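Long-range contact in molybdopterin-guanine dinucleotide biosynthesis protein A (MobA) (Archaeoglobus fulgidus, PDB 3NGW), which probably uses GTP to transfer a guanylyl group onto the molybdenum cofactor, forming its guanine dinucleotide: residues Met1-Arg13 with Ala79-Ile91. Sequence-based numbering, arbitrary orientation.
Sequences MKVAVLVGGVGRR and ALRHFGSCVVAAI
Lys2-Leu6 and Cys86-Ala90 run side by side as parallel neighbours in the sheet, their axes 4.6 Å apart at closest approach and inclined by 26°. The ladder alternates: Lys2 O accepts from Val87 N, Val87 O from Ala4 N, Ala4 O from Ala89 N, and Ala89 O from Leu6 N. A fifth bond, from Ile91 N to Leu6 O (2.9 Å), carries the pairing one residue beyond strand 86-90. Ala89 O, besides accepting from Leu6 N, also lies 3.1 Å from Val5 CA in a CA-H...O contact. Strand 2-6 pairs along its other edge with strand 40-44, which places it inside the Rossmann-like sheet of the GT-A clan. The glycine-rich loop that follows it, beginning at Gly8-Gly9, is consistent with the nucleotide-binding loop of MobA-like nucleotidyltransferases.

Helix 72-83 packs at Ala4 on the face that Ala4 shares with Leu6. Ala4 CB sits tightly against Ala79 CB (3.4 Å), with Cys86 SG beside it; farther along, Leu6 CD1 meets Val88 CG1 at 3.5 Å and the side chain also touches Leu126. On the reverse face Val3 CG2 packs on Val87 CG2, and Tyr36 of helix 28-36 adjoins Val3, Val5 and Ala89.

At the start of the ladder, Lys2 stretches across the turn between helix and strand. Its CD lies over one face of the Phe83 ring, 3.8 Å from the centroid in a CH-pi contact; the ring reaches this place with CG between its own backbone N and carbonyl carbon (chi1 61°). A bend at chi3 (-71°) then brings Lys2 NZ to Phe83 O (2.8 Å), with a weak second bond to Ser85 O. The ammonium is thus held chiefly by the first of the two carbonyls bracketing Gly84, whose positive phi turns the chain out of the helix. Nearby, Ser85 OG is hydrogen-bonded to Glu109 of helix 98-111.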
# COMPACT_ATOMS: atom_id res chain seq x y z
N MSE A 1 9.59 -11.79 -4.15
CA MSE A 1 9.07 -10.64 -3.37
C MSE A 1 7.56 -10.64 -3.23
O MSE A 1 6.83 -10.77 -4.22
CB MSE A 1 9.49 -9.34 -4.03
CG MSE A 1 8.76 -8.14 -3.47
SE MSE A 1 9.02 -6.56 -4.52
CE MSE A 1 9.36 -5.37 -3.08
N LYS A 2 7.09 -10.49 -1.99
CA LYS A 2 5.66 -10.44 -1.70
C LYS A 2 5.17 -8.98 -1.62
O LYS A 2 5.79 -8.14 -0.97
CB LYS A 2 5.37 -11.15 -0.37
CG LYS A 2 5.14 -12.65 -0.50
CD LYS A 2 5.16 -13.34 0.85
CE LYS A 2 6.57 -13.36 1.43
NZ LYS A 2 6.57 -13.79 2.85
N VAL A 3 4.06 -8.70 -2.29
CA VAL A 3 3.47 -7.37 -2.34
C VAL A 3 2.00 -7.38 -1.92
O VAL A 3 1.20 -8.18 -2.42
CB VAL A 3 3.55 -6.79 -3.78
CG1 VAL A 3 2.98 -5.39 -3.82
CG2 VAL A 3 5.00 -6.78 -4.26
N ALA A 4 1.64 -6.50 -0.99
CA ALA A 4 0.26 -6.39 -0.52
C ALA A 4 -0.26 -5.02 -0.95
O ALA A 4 0.18 -4.00 -0.43
CB ALA A 4 0.21 -6.52 1.01
N VAL A 5 -1.20 -4.99 -1.89
CA VAL A 5 -1.75 -3.73 -2.37
C VAL A 5 -3.05 -3.40 -1.62
O VAL A 5 -4.00 -4.18 -1.65
CB VAL A 5 -2.02 -3.80 -3.89
CG1 VAL A 5 -2.45 -2.43 -4.42
CG2 VAL A 5 -0.75 -4.27 -4.62
N LEU A 6 -3.06 -2.27 -0.93
CA LEU A 6 -4.23 -1.84 -0.17
C LEU A 6 -5.20 -1.12 -1.10
O LEU A 6 -4.93 -0.00 -1.54
CB LEU A 6 -3.80 -0.91 0.97
CG LEU A 6 -2.73 -1.43 1.95
CD1 LEU A 6 -2.40 -0.35 2.96
CD2 LEU A 6 -3.22 -2.68 2.66
N VAL A 7 -6.33 -1.76 -1.41
CA VAL A 7 -7.33 -1.18 -2.32
C VAL A 7 -8.70 -0.96 -1.69
O VAL A 7 -9.68 -0.73 -2.40
CB VAL A 7 -7.52 -2.08 -3.58
CG1 VAL A 7 -6.17 -2.45 -4.17
CG2 VAL A 7 -8.32 -3.33 -3.23
N GLY A 8 -8.77 -1.01 -0.37
CA GLY A 8 -10.04 -0.81 0.30
C GLY A 8 -10.39 0.64 0.55
O GLY A 8 -11.45 0.96 1.10
N GLY A 9 -9.50 1.53 0.13
CA GLY A 9 -9.73 2.94 0.32
C GLY A 9 -11.00 3.41 -0.35
O GLY A 9 -11.25 3.14 -1.53
N VAL A 10 -11.83 4.12 0.41
CA VAL A 10 -13.07 4.65 -0.13
C VAL A 10 -12.82 6.12 -0.46
O VAL A 10 -12.57 6.94 0.43
CB VAL A 10 -14.23 4.52 0.90
CG1 VAL A 10 -13.81 5.09 2.25
CG2 VAL A 10 -15.46 5.23 0.37
N GLY A 11 -12.86 6.45 -1.75
CA GLY A 11 -12.62 7.82 -2.17
C GLY A 11 -13.65 8.80 -1.66
O GLY A 11 -14.68 9.03 -2.30
N ARG A 12 -13.38 9.40 -0.50
CA ARG A 12 -14.31 10.35 0.08
C ARG A 12 -14.22 11.70 -0.60
O ARG A 12 -15.23 12.23 -1.09
CB ARG A 12 -14.04 10.51 1.57
CG ARG A 12 -15.28 10.78 2.37
CD ARG A 12 -15.47 9.67 3.38
NE ARG A 12 -16.84 9.18 3.39
CZ ARG A 12 -17.24 8.10 4.05
NH1 ARG A 12 -16.36 7.39 4.75
NH2 ARG A 12 -18.50 7.71 3.99
N ARG A 13 -13.02 12.27 -0.63
CA ARG A 13 -12.84 13.57 -1.26
C ARG A 13 -13.00 13.52 -2.79
O ARG A 13 -13.11 14.56 -3.43
CB ARG A 13 -11.46 14.16 -0.91
CG ARG A 13 -11.26 14.62 0.55
CD ARG A 13 -12.28 15.68 0.98
NE ARG A 13 -12.66 16.54 -0.13
CZ ARG A 13 -11.90 17.51 -0.64
NH1 ARG A 13 -12.35 18.23 -1.66
NH2 ARG A 13 -10.71 17.77 -0.13
N ALA A 79 -2.52 -8.72 5.48
CA ALA A 79 -1.49 -9.24 4.58
C ALA A 79 -0.43 -10.03 5.36
O ALA A 79 -0.00 -11.08 4.92
CB ALA A 79 -0.84 -8.09 3.80
N LEU A 80 -0.01 -9.51 6.51
CA LEU A 80 0.99 -10.22 7.30
C LEU A 80 0.47 -11.58 7.75
O LEU A 80 1.21 -12.57 7.75
CB LEU A 80 1.42 -9.39 8.50
CG LEU A 80 2.13 -8.10 8.11
CD1 LEU A 80 2.50 -7.34 9.36
CD2 LEU A 80 3.38 -8.40 7.28
N ARG A 81 -0.81 -11.65 8.13
CA ARG A 81 -1.41 -12.91 8.58
C ARG A 81 -1.64 -13.86 7.41
O ARG A 81 -1.76 -15.07 7.60
CB ARG A 81 -2.74 -12.65 9.31
CG ARG A 81 -2.63 -11.84 10.59
CD ARG A 81 -1.71 -12.50 11.61
NE ARG A 81 -1.71 -11.77 12.88
CZ ARG A 81 -0.79 -11.92 13.83
NH1 ARG A 81 0.22 -12.77 13.67
NH2 ARG A 81 -0.88 -11.22 14.95
N HIS A 82 -1.71 -13.31 6.20
CA HIS A 82 -1.93 -14.12 5.01
C HIS A 82 -0.69 -14.84 4.49
O HIS A 82 -0.72 -16.04 4.27
CB HIS A 82 -2.50 -13.25 3.89
CG HIS A 82 -2.71 -14.00 2.61
ND1 HIS A 82 -3.66 -14.99 2.48
CD2 HIS A 82 -2.05 -13.96 1.43
CE1 HIS A 82 -3.58 -15.52 1.27
NE2 HIS A 82 -2.61 -14.91 0.61
N PHE A 83 0.40 -14.10 4.29
CA PHE A 83 1.61 -14.72 3.78
C PHE A 83 2.93 -14.21 4.35
O PHE A 83 3.99 -14.46 3.77
CB PHE A 83 1.63 -14.66 2.24
CG PHE A 83 1.62 -13.27 1.65
CD1 PHE A 83 1.68 -12.14 2.45
CD2 PHE A 83 1.55 -13.10 0.27
CE1 PHE A 83 1.68 -10.86 1.89
CE2 PHE A 83 1.55 -11.82 -0.31
CZ PHE A 83 1.61 -10.71 0.50
N GLY A 84 2.88 -13.53 5.49
CA GLY A 84 4.09 -13.05 6.12
C GLY A 84 4.62 -11.69 5.69
O GLY A 84 3.84 -10.79 5.35
N SER A 85 5.94 -11.54 5.71
CA SER A 85 6.61 -10.30 5.33
C SER A 85 6.28 -9.92 3.90
O SER A 85 6.11 -10.79 3.04
CB SER A 85 8.13 -10.43 5.50
OG SER A 85 8.72 -11.23 4.48
N CYS A 86 6.20 -8.62 3.66
CA CYS A 86 5.88 -8.12 2.33
C CYS A 86 6.11 -6.63 2.33
O CYS A 86 6.45 -6.05 3.35
CB CYS A 86 4.41 -8.36 2.02
SG CYS A 86 3.29 -7.53 3.20
N VAL A 87 5.93 -6.03 1.16
CA VAL A 87 6.04 -4.59 1.02
C VAL A 87 4.61 -4.17 0.74
O VAL A 87 3.90 -4.86 -0.01
CB VAL A 87 6.95 -4.18 -0.17
CG1 VAL A 87 8.41 -4.33 0.23
CG2 VAL A 87 6.64 -5.03 -1.38
N VAL A 88 4.18 -3.08 1.36
CA VAL A 88 2.82 -2.58 1.19
C VAL A 88 2.81 -1.40 0.23
O VAL A 88 3.73 -0.60 0.20
CB VAL A 88 2.21 -2.14 2.55
CG1 VAL A 88 0.82 -1.56 2.35
CG2 VAL A 88 2.15 -3.34 3.49
N ALA A 89 1.76 -1.32 -0.57
CA ALA A 89 1.62 -0.24 -1.52
C ALA A 89 0.14 0.05 -1.59
O ALA A 89 -0.68 -0.86 -1.76
CB ALA A 89 2.15 -0.66 -2.87
N ALA A 90 -0.23 1.31 -1.43
CA ALA A 90 -1.63 1.67 -1.49
C ALA A 90 -2.00 1.97 -2.93
O ALA A 90 -1.17 2.43 -3.72
CB ALA A 90 -1.89 2.87 -0.61
N ILE A 91 -3.25 1.69 -3.27
CA ILE A 91 -3.76 1.95 -4.61
C ILE A 91 -3.73 3.45 -4.88
O ILE A 91 -3.73 3.87 -6.03
CB ILE A 91 -5.21 1.46 -4.73
CG1 ILE A 91 -5.66 1.51 -6.19
CG2 ILE A 91 -6.13 2.33 -3.88
CD1 ILE A 91 -6.98 0.80 -6.45